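Local coordinates for protein (S)-2-haloacid dehalogenase 4A (Burkholderia cepacia, PDB 2NO4) that hydrolyses short-chain (S)-2-haloalkanoic acids to the corresponding (R)-2-hydroxyalkanoic acids, releasing halide with inversion of configuration, at residues Y22-N35 / R96-A110. Sequence-based numbering, arbitrary orientation. Where two conformers were deposited one is given.
Sequences YGTLLDVHSAVMRN and RLMSAYKELSAYPDA. With SO4 (sulfate ion), chain L; SO4 (sulfate ion), chain H.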
ATOM      1  N   TYR B  22      -7.092   8.550 -11.621  1.00 20.96           N
ATOM      2  CA  TYR B  22      -6.025   9.234 -10.891  1.00 24.45           C
ATOM      3  C   TYR B  22      -4.681   8.590 -11.220  1.00 23.31           C
ATOM      4  O   TYR B  22      -4.392   7.469 -10.775  1.00 24.18           O
ATOM      5  CB  TYR B  22      -6.303   9.209  -9.367  1.00 24.86           C
ATOM      6  CG  TYR B  22      -7.499  10.085  -9.043  1.00 25.99           C
ATOM      7  CD1 TYR B  22      -7.369  11.487  -9.041  1.00 24.85           C
ATOM      8  CD2 TYR B  22      -8.770   9.526  -8.827  1.00 26.87           C
ATOM      9  CE1 TYR B  22      -8.465  12.330  -8.769  1.00 26.91           C
ATOM     10  CE2 TYR B  22      -9.877  10.344  -8.577  1.00 26.32           C
ATOM     11  CZ  TYR B  22      -9.730  11.742  -8.562  1.00 26.80           C
ATOM     12  OH  TYR B  22     -10.816  12.564  -8.299  1.00 27.55           O
ATOM     13  N   GLY B  23      -3.899   9.287 -12.025  1.00 22.62           N
ATOM     14  CA  GLY B  23      -2.595   8.753 -12.491  1.00 25.60           C
ATOM     15  C   GLY B  23      -2.569   8.430 -13.982  1.00 24.36           C
ATOM     16  O   GLY B  23      -1.500   8.376 -14.592  1.00 23.81           O
ATOM     17  N   THR B  24      -3.754   8.248 -14.564  1.00 22.13           N
ATOM     18  CA  THR B  24      -3.899   7.836 -15.969  1.00 22.00           C
ATOM     19  C   THR B  24      -4.454   8.974 -16.821  1.00 22.62           C
ATOM     20  O   THR B  24      -3.807   9.406 -17.776  1.00 22.48           O
ATOM     21  CB  THR B  24      -4.780   6.586 -16.054  1.00 22.07           C
ATOM     22  OG1 THR B  24      -4.217   5.576 -15.213  1.00 20.86           O
ATOM     23  CG2 THR B  24      -4.896   6.023 -17.520  1.00 20.62           C
ATOM     24  N   LEU B  25      -5.656   9.444 -16.477  1.00 22.53           N
ATOM     25  CA  LEU B  25      -6.273  10.578 -17.169  1.00 24.74           C
ATOM     26  C   LEU B  25      -5.953  11.883 -16.459  1.00 23.99           C
ATOM     27  O   LEU B  25      -5.828  12.903 -17.109  1.00 27.13           O
ATOM     28  CB  LEU B  25      -7.803  10.420 -17.261  1.00 21.57           C
ATOM     29  CG  LEU B  25      -8.286   9.212 -18.086  1.00 22.55           C
ATOM     30  CD1 LEU B  25      -9.805   9.104 -18.074  1.00 21.94           C
ATOM     31  CD2 LEU B  25      -7.722   9.221 -19.529  1.00 21.21           C
ATOM     32  N   LEU B  26      -5.816  11.815 -15.132  1.00 23.86           N
ATOM     33  CA  LEU B  26      -5.580  12.972 -14.260  1.00 24.59           C
ATOM     34  C   LEU B  26      -4.194  12.855 -13.639  1.00 26.42           C
ATOM     35  O   LEU B  26      -3.805  11.796 -13.155  1.00 26.76           O
ATOM     36  CB  LEU B  26      -6.626  13.029 -13.145  1.00 23.96           C
ATOM     37  CG  LEU B  26      -8.074  13.175 -13.626  1.00 24.41           C
ATOM     38  CD1 LEU B  26      -9.066  13.148 -12.457  1.00 25.47           C
ATOM     39  CD2 LEU B  26      -8.183  14.489 -14.416  1.00 23.48           C
ATOM     40  N   ASP B  27      -3.487  13.971 -13.610  1.00 27.67           N
ATOM     41  CA  ASP B  27      -2.085  13.998 -13.187  1.00 30.16           C
ATOM     42  C   ASP B  27      -1.979  14.207 -11.664  1.00 29.07           C
ATOM     43  O   ASP B  27      -2.116  15.327 -11.194  1.00 30.73           O
ATOM     44  CB  ASP B  27      -1.387  15.119 -13.953  1.00 30.97           C
ATOM     45  CG  ASP B  27       0.088  15.131 -13.748  1.00 32.44           C
ATOM     46  OD1 ASP B  27       0.593  14.588 -12.740  1.00 32.89           O
ATOM     47  OD2 ASP B  27       0.751  15.699 -14.624  1.00 36.47           O
ATOM     48  N   VAL B  28      -1.774  13.138 -10.901  1.00 31.46           N
ATOM     49  CA  VAL B  28      -1.777  13.274  -9.422  1.00 35.78           C
ATOM     50  C   VAL B  28      -0.684  14.273  -8.895  1.00 38.56           C
ATOM     51  O   VAL B  28      -0.885  14.937  -7.860  1.00 39.28           O
ATOM     52  CB  VAL B  28      -1.811  11.887  -8.623  1.00 35.63           C
ATOM     53  CG1 VAL B  28      -3.077  11.072  -8.957  1.00 35.09           C
ATOM     54  CG2 VAL B  28      -0.551  11.018  -8.843  1.00 37.71           C
ATOM     55  N   HIS B  29       0.411  14.417  -9.652  1.00 39.19           N
ATOM     56  CA  HIS B  29       1.513  15.359  -9.342  1.00 38.35           C
ATOM     57  C   HIS B  29       1.176  16.865  -9.382  1.00 38.16           C
ATOM     58  O   HIS B  29       1.816  17.652  -8.713  1.00 37.80           O
ATOM     59  CB  HIS B  29       2.730  15.096 -10.229  1.00 36.50           C
ATOM     60  CG  HIS B  29       3.033  13.646 -10.427  1.00 38.25           C
ATOM     61  ND1 HIS B  29       2.834  13.007 -11.631  1.00 39.95           N
ATOM     62  CD2 HIS B  29       3.529  12.709  -9.585  1.00 40.15           C
ATOM     63  CE1 HIS B  29       3.193  11.735 -11.523  1.00 40.26           C
ATOM     64  NE2 HIS B  29       3.605  11.525 -10.287  1.00 40.72           N
ATOM     65  N   SER B  30       0.177  17.257 -10.157  1.00 38.54           N
ATOM     66  CA  SER B  30      -0.185  18.660 -10.307  1.00 37.42           C
ATOM     67  C   SER B  30      -0.704  19.346  -9.024  1.00 37.90           C
ATOM     68  O   SER B  30      -0.579  20.580  -8.890  1.00 36.96           O
ATOM     69  CB  SER B  30      -1.206  18.833 -11.453  1.00 38.49           C
ATOM     70  OG  SER B  30      -2.420  18.158 -11.155  1.00 37.90           O
ATOM     71  N   ALA B  31      -1.294  18.578  -8.087  1.00 36.68           N
ATOM     72  CA  ALA B  31      -1.842  19.214  -6.881  1.00 34.69           C
ATOM     73  C   ALA B  31      -0.709  19.894  -6.095  1.00 33.57           C
ATOM     74  O   ALA B  31      -0.814  21.114  -5.765  1.00 33.82           O
ATOM     75  CB  ALA B  31      -2.677  18.231  -5.999  1.00 35.07           C
ATOM     76  N   VAL B  32       0.393  19.163  -5.864  1.00 32.69           N
ATOM     77  CA  VAL B  32       1.580  19.796  -5.208  1.00 29.28           C
ATOM     78  C   VAL B  32       2.382  20.675  -6.176  1.00 31.30           C
ATOM     79  O   VAL B  32       2.800  21.737  -5.765  1.00 31.91           O
ATOM     80  CB  VAL B  32       2.503  18.785  -4.367  1.00 26.72           C
ATOM     81  CG1 VAL B  32       3.613  19.525  -3.613  1.00 25.01           C
ATOM     82  CG2 VAL B  32       1.663  18.013  -3.315  1.00 22.71           C
ATOM     83  N   MET B  33       2.581  20.260  -7.430  1.00 33.51           N
ATOM     84  CA  MET B  33       3.445  20.991  -8.367  1.00 38.42           C
ATOM     85  C   MET B  33       3.004  22.440  -8.533  1.00 38.84           C
ATOM     86  O   MET B  33       3.827  23.352  -8.520  1.00 40.34           O
ATOM     87  CB  MET B  33       3.459  20.273  -9.714  0.60 39.55           C
ATOM     88  CG  MET B  33       4.794  20.270 -10.479  0.60 41.94           C
ATOM     89  SD  MET B  33       4.741  19.044 -11.838  0.60 42.73           S
ATOM     90  CE  MET B  33       5.322  17.555 -11.004  0.60 41.49           C
ATOM     91  N   ARG B  34       1.703  22.654  -8.639  1.00 39.37           N
ATOM     92  CA  ARG B  34       1.153  23.988  -8.767  1.00 42.96           C
ATOM     93  C   ARG B  34       1.275  24.850  -7.501  1.00 39.31           C
ATOM     94  O   ARG B  34       1.096  26.053  -7.566  1.00 39.64           O
ATOM     95  CB  ARG B  34      -0.293  23.897  -9.264  1.00 46.28           C
ATOM     96  CG  ARG B  34      -0.346  23.234 -10.673  1.00 51.01           C
ATOM     97  CD  ARG B  34      -1.610  23.560 -11.491  1.00 53.23           C
ATOM     98  NE  ARG B  34      -2.794  22.788 -11.091  1.00 58.72           N
ATOM     99  CZ  ARG B  34      -3.746  23.220 -10.259  1.00 60.68           C
ATOM    100  NH1 ARG B  34      -3.658  24.432  -9.709  1.00 61.32           N
ATOM    101  NH2 ARG B  34      -4.789  22.429  -9.966  1.00 61.47           N
ATOM    102  N   ASN B  35       1.593  24.232  -6.364  1.00 34.45           N
ATOM    103  CA  ASN B  35       1.677  24.917  -5.079  1.00 32.42           C
ATOM    104  C   ASN B  35       3.035  24.661  -4.427  1.00 29.03           C
ATOM    105  O   ASN B  35       3.178  24.757  -3.218  1.00 27.28           O
ATOM    106  CB  ASN B  35       0.576  24.410  -4.147  1.00 34.69           C
ATOM    107  CG  ASN B  35      -0.812  24.771  -4.633  1.00 40.10           C
ATOM    108  OD1 ASN B  35      -1.303  25.875  -4.367  1.00 40.49           O
ATOM    109  ND2 ASN B  35      -1.468  23.833  -5.344  1.00 41.01           N
ATOM    110  N   ARG B  96      -5.547  24.668   0.298  1.00 31.21           N
ATOM    111  CA  ARG B  96      -4.992  24.880  -1.047  1.00 32.77           C
ATOM    112  C   ARG B  96      -4.750  23.582  -1.810  1.00 28.00           C
ATOM    113  O   ARG B  96      -5.081  23.453  -3.000  1.00 27.49           O
ATOM    114  CB  ARG B  96      -3.671  25.643  -0.971  1.00 34.09           C
ATOM    115  CG  ARG B  96      -3.836  27.157  -0.839  1.00 41.90           C
ATOM    116  CD  ARG B  96      -2.466  27.863  -0.904  1.00 44.56           C
ATOM    117  NE  ARG B  96      -2.031  27.999  -2.299  1.00 52.36           N
ATOM    118  CZ  ARG B  96      -2.119  29.132  -2.997  1.00 54.71           C
ATOM    119  NH1 ARG B  96      -2.586  30.240  -2.419  1.00 55.40           N
ATOM    120  NH2 ARG B  96      -1.725  29.165  -4.271  1.00 57.19           N
ATOM    121  N   LEU B  97      -4.162  22.615  -1.123  1.00 26.67           N
ATOM    122  CA  LEU B  97      -3.789  21.334  -1.778  1.00 26.59           C
ATOM    123  C   LEU B  97      -5.013  20.443  -2.080  1.00 25.71           C
ATOM    124  O   LEU B  97      -5.099  19.835  -3.149  1.00 26.77           O
ATOM    125  CB  LEU B  97      -2.705  20.626  -0.965  1.00 26.25           C
ATOM    126  CG  LEU B  97      -1.293  21.262  -1.008  1.00 27.77           C
ATOM    127  CD1 LEU B  97      -0.316  20.471  -0.138  1.00 26.50           C
ATOM    128  CD2 LEU B  97      -0.775  21.322  -2.419  1.00 28.03           C
ATOM    129  N   MET B  98      -5.976  20.416  -1.160  1.00 25.50           N
ATOM    130  CA  MET B  98      -7.268  19.738  -1.399  1.00 26.32           C
ATOM    131  C   MET B  98      -8.086  20.388  -2.533  1.00 27.27           C
ATOM    132  O   MET B  98      -8.688  19.677  -3.343  1.00 26.62           O
ATOM    133  CB  MET B  98      -8.086  19.646  -0.097  1.00 26.02           C
ATOM    134  CG  MET B  98      -7.480  18.730   0.989  1.00 27.83           C
ATOM    135  SD  MET B  98      -7.145  17.009   0.471  1.00 28.04           S
ATOM    136  CE  MET B  98      -8.800  16.294   0.343  1.00 27.06           C
ATOM    137  N   SER B  99      -8.095  21.729  -2.613  1.00 27.43           N
ATOM    138  CA  SER B  99      -8.771  22.413  -3.732  1.00 28.55           C
ATOM    139  C   SER B  99      -8.114  22.094  -5.047  1.00 29.19           C
ATOM    140  O   SER B  99      -8.796  21.906  -6.037  1.00 25.21           O
ATOM    141  CB  SER B  99      -8.769  23.937  -3.578  1.00 31.39           C
ATOM    142  OG  SER B  99      -9.412  24.256  -2.383  1.00 37.29           O
ATOM    143  N   ALA B 100      -6.785  22.022  -5.050  1.00 27.51           N
ATOM    144  CA  ALA B 100      -6.064  21.672  -6.257  1.00 28.55           C
ATOM    145  C   ALA B 100      -6.359  20.237  -6.673  1.00 27.91           C
ATOM    146  O   ALA B 100      -6.480  19.944  -7.852  1.00 31.57           O
ATOM    147  CB  ALA B 100      -4.562  21.914  -6.063  1.00 26.35           C
ATOM    148  N   TYR B 101      -6.523  19.346  -5.706  1.00 29.94           N
ATOM    149  CA  TYR B 101      -6.798  17.956  -5.986  1.00 29.19           C
ATOM    150  C   TYR B 101      -8.194  17.804  -6.582  1.00 31.90           C
ATOM    151  O   TYR B 101      -8.440  16.961  -7.451  1.00 29.92           O
ATOM    152  CB  TYR B 101      -6.679  17.100  -4.701  1.00 28.67           C
ATOM    153  CG  TYR B 101      -6.309  15.664  -5.034  1.00 29.32           C
ATOM    154  CD1 TYR B 101      -4.969  15.244  -4.987  1.00 27.69           C
ATOM    155  CD2 TYR B 101      -7.284  14.737  -5.458  1.00 25.64           C
ATOM    156  CE1 TYR B 101      -4.618  13.944  -5.316  1.00 26.12           C
ATOM    157  CE2 TYR B 101      -6.931  13.445  -5.807  1.00 25.63           C
ATOM    158  CZ  TYR B 101      -5.592  13.067  -5.727  1.00 26.66           C
ATOM    159  OH  TYR B 101      -5.240  11.801  -6.050  1.00 29.35           O
ATOM    160  N   LYS B 102      -9.112  18.640  -6.106  1.00 35.25           N
ATOM    161  CA  LYS B 102     -10.506  18.563  -6.528  1.00 38.67           C
ATOM    162  C   LYS B 102     -10.584  18.874  -8.008  1.00 39.02           C
ATOM    163  O   LYS B 102     -11.462  18.374  -8.692  1.00 42.81           O
ATOM    164  CB  LYS B 102     -11.383  19.520  -5.703  1.00 39.66           C
ATOM    165  CG  LYS B 102     -12.809  19.051  -5.619  1.00 42.97           C
ATOM    166  CD  LYS B 102     -13.643  19.831  -4.624  1.00 44.40           C
ATOM    167  CE  LYS B 102     -15.101  19.553  -4.949  1.00 47.12           C
ATOM    168  NZ  LYS B 102     -16.068  20.265  -4.064  1.00 47.61           N
ATOM    169  N   GLU B 103      -9.640  19.671  -8.503  1.00 38.67           N
ATOM    170  CA  GLU B 103      -9.537  19.976  -9.924  1.00 42.67           C
ATOM    171  C   GLU B 103      -8.154  19.676 -10.541  1.00 39.91           C
ATOM    172  O   GLU B 103      -7.509  20.537 -11.161  1.00 38.58           O
ATOM    173  CB  GLU B 103     -10.003  21.407 -10.169  1.00 43.66           C
ATOM    174  CG  GLU B 103     -11.465  21.573  -9.649  1.00 48.48           C
ATOM    175  CD  GLU B 103     -12.169  22.858 -10.077  1.00 50.31           C
ATOM    176  OE1 GLU B 103     -11.517  23.774 -10.672  1.00 52.69           O
ATOM    177  OE2 GLU B 103     -13.401  22.921  -9.816  1.00 52.86           O
ATOM    178  N   LEU B 104      -7.717  18.429 -10.355  1.00 40.18           N
ATOM    179  CA  LEU B 104      -6.465  17.917 -10.950  1.00 38.59           C
ATOM    180  C   LEU B 104      -6.443  18.078 -12.458  1.00 37.21           C
ATOM    181  O   LEU B 104      -7.427  17.756 -13.121  1.00 37.06           O
ATOM    182  CB  LEU B 104      -6.316  16.418 -10.671  1.00 35.53           C
ATOM    183  CG  LEU B 104      -5.739  15.830  -9.418  1.00 35.45           C
ATOM    184  CD1 LEU B 104      -5.400  14.384  -9.766  1.00 31.57           C
ATOM    185  CD2 LEU B 104      -4.475  16.573  -8.869  1.00 32.63           C
ATOM    186  N   SER B 105      -5.304  18.547 -12.972  1.00 35.78           N
ATOM    187  CA  SER B 105      -5.010  18.629 -14.406  1.00 37.06           C
ATOM    188  C   SER B 105      -5.132  17.277 -15.086  1.00 33.75           C
ATOM    189  O   SER B 105      -4.649  16.248 -14.556  1.00 30.31           O
ATOM    190  CB  SER B 105      -3.556  19.084 -14.615  1.00 37.55           C
ATOM    191  OG  SER B 105      -3.308  20.285 -13.930  1.00 44.09           O
ATOM    192  N   ALA B 106      -5.751  17.298 -16.263  1.00 32.59           N
ATOM    193  CA  ALA B 106      -5.717  16.167 -17.185  1.00 32.33           C
ATOM    194  C   ALA B 106      -4.354  16.131 -17.855  1.00 31.42           C
ATOM    195  O   ALA B 106      -3.754  17.187 -18.121  1.00 30.96           O
ATOM    196  CB  ALA B 106      -6.808  16.284 -18.232  1.00 30.74           C
ATOM    197  N   TYR B 107      -3.874  14.917 -18.130  1.00 27.19           N
ATOM    198  CA  TYR B 107      -2.747  14.751 -19.037  1.00 28.81           C
ATOM    199  C   TYR B 107      -3.096  15.330 -20.404  1.00 28.00           C
ATOM    200  O   TYR B 107      -4.255  15.292 -20.813  1.00 28.73           O
ATOM    201  CB  TYR B 107      -2.309  13.267 -19.142  1.00 26.23           C
ATOM    202  CG  TYR B 107      -1.515  12.839 -17.952  1.00 25.34           C
ATOM    203  CD1 TYR B 107      -0.135  13.122 -17.860  1.00 24.96           C
ATOM    204  CD2 TYR B 107      -2.142  12.201 -16.878  1.00 25.46           C
ATOM    205  CE1 TYR B 107       0.594  12.746 -16.740  1.00 24.46           C
ATOM    206  CE2 TYR B 107      -1.424  11.829 -15.775  1.00 25.12           C
ATOM    207  CZ  TYR B 107      -0.058  12.109 -15.717  1.00 25.28           C
ATOM    208  OH  TYR B 107       0.642  11.733 -14.604  1.00 27.67           O
ATOM    209  N   PRO B 108      -2.090  15.854 -21.120  1.00 30.34           N
ATOM    210  CA  PRO B 108      -2.377  16.684 -22.318  1.00 32.97           C
ATOM    211  C   PRO B 108      -3.153  15.961 -23.446  1.00 32.65           C
ATOM    212  O   PRO B 108      -3.961  16.588 -24.116  1.00 34.96           O
ATOM    213  CB  PRO B 108      -0.978  17.163 -22.788  1.00 33.21           C
ATOM    214  CG  PRO B 108       0.020  16.259 -22.136  1.00 33.92           C
ATOM    215  CD  PRO B 108      -0.650  15.707 -20.849  1.00 31.02           C
ATOM    216  N   ASP B 109      -2.919  14.660 -23.630  1.00 32.41           N
ATOM    217  CA  ASP B 109      -3.546  13.902 -24.705  1.00 31.85           C
ATOM    218  C   ASP B 109      -4.881  13.235 -24.284  1.00 30.05           C
ATOM    219  O   ASP B 109      -5.496  12.536 -25.093  1.00 27.56           O
ATOM    220  CB  ASP B 109      -2.570  12.831 -25.236  1.00 33.66           C
ATOM    221  CG  ASP B 109      -1.348  13.431 -25.951  1.00 37.86           C
ATOM    222  OD1 ASP B 109      -1.250  14.689 -26.059  1.00 38.55           O
ATOM    223  OD2 ASP B 109      -0.479  12.651 -26.412  1.00 36.40           O
ATOM    224  N   ALA B 110      -5.293  13.404 -23.020  1.00 27.81           N
ATOM    225  CA  ALA B 110      -6.460  12.688 -22.500  1.00 27.35           C
ATOM    226  C   ALA B 110      -7.783  13.015 -23.267  1.00 26.97           C
ATOM    227  O   ALA B 110      -8.479  12.100 -23.725  1.00 27.10           O
ATOM    228  CB  ALA B 110      -6.615  12.932 -20.967  1.00 23.92           C
TER
HETATM  229  S   SO4 L1011      -0.178  11.737 -22.218  1.00 33.71           S
HETATM  230  O1  SO4 L1011      -1.351  12.635 -22.320  1.00 35.52           O
HETATM  231  O2  SO4 L1011       0.798  12.156 -21.177  1.00 34.15           O
HETATM  232  O3  SO4 L1011      -0.697  10.417 -21.955  1.00 25.94           O
HETATM  233  O4  SO4 L1011       0.615  11.786 -23.433  1.00 36.80           O
HETATM  234  S   SO4 H1002      -8.228   5.591  -9.442  1.00 25.31           S
HETATM  235  O1  SO4 H1002      -8.770   6.443 -10.476  1.00 23.09           O
HETATM  236  O2  SO4 H1002      -8.257   6.250  -8.140  1.00 27.32           O
HETATM  237  O3  SO4 H1002      -8.881   4.303  -9.395  1.00 23.44           O
HETATM  238  O4  SO4 H1002      -6.831   5.409  -9.826  1.00 25.97           O
HETATM  239  O   HOH W   1     -10.476  15.030  -7.662  1.00 22.42           O
HETATM  240  O   HOH W   2      -0.046  11.197 -11.934  1.00 30.74           O
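Leu104 fills the apolar centre with a forked tip: CD1 meets the ring edge of Tyr22 at CD1 (3.6 Å), while CD2 lies 3.8 Å from Ala31 CB. Its CG sits over the middle of one face of Tyr101, a ring set nearly parallel to that of Tyr22 (planes 24° apart) but slid so far that the two barely overlap. One water joins Tyr22 OH to Tyr101 O, bridging the segments at this ring pair. Towards Asn35, Ala31 and Ala100 bring their methyls together, and Leu97 CD2 reaches Ala31 O.

Two backbone bonds flank the single bridge between Leu26 and Ala106. Asp27 N donates to Ser105 O (2.7 Å), and Tyr107 N to Leu25 O. Asp27 turns CG away from its own N (chi1 -172°), which lays the carboxylate almost flat on the Tyr107 ring, the planes 9° apart, with CB standing 4.0 Å from the ring centroid. Farther out, Asn35 works both ways: ND2 donates to Ala31 O, and OD1 receives Arg96 NE at 3.1 Å in the guanidinium plane. Arg96 also forms a salt bridge with Glu38.

Residues 22-35 and 96-110 carry the two connections between the Rossmann-like core and the helical cap of this HAD enzyme, each including part of a cap helix. Tyr22, which binds substrate, and Thr24, hydrogen-bonded through OG1 to the nucleophile Asp20, follow strand 16-19; helix 43-63 packs on Val28 and Val32, helix 70-84 on Leu97, and helix 132-141 on Tyr22 and Leu26.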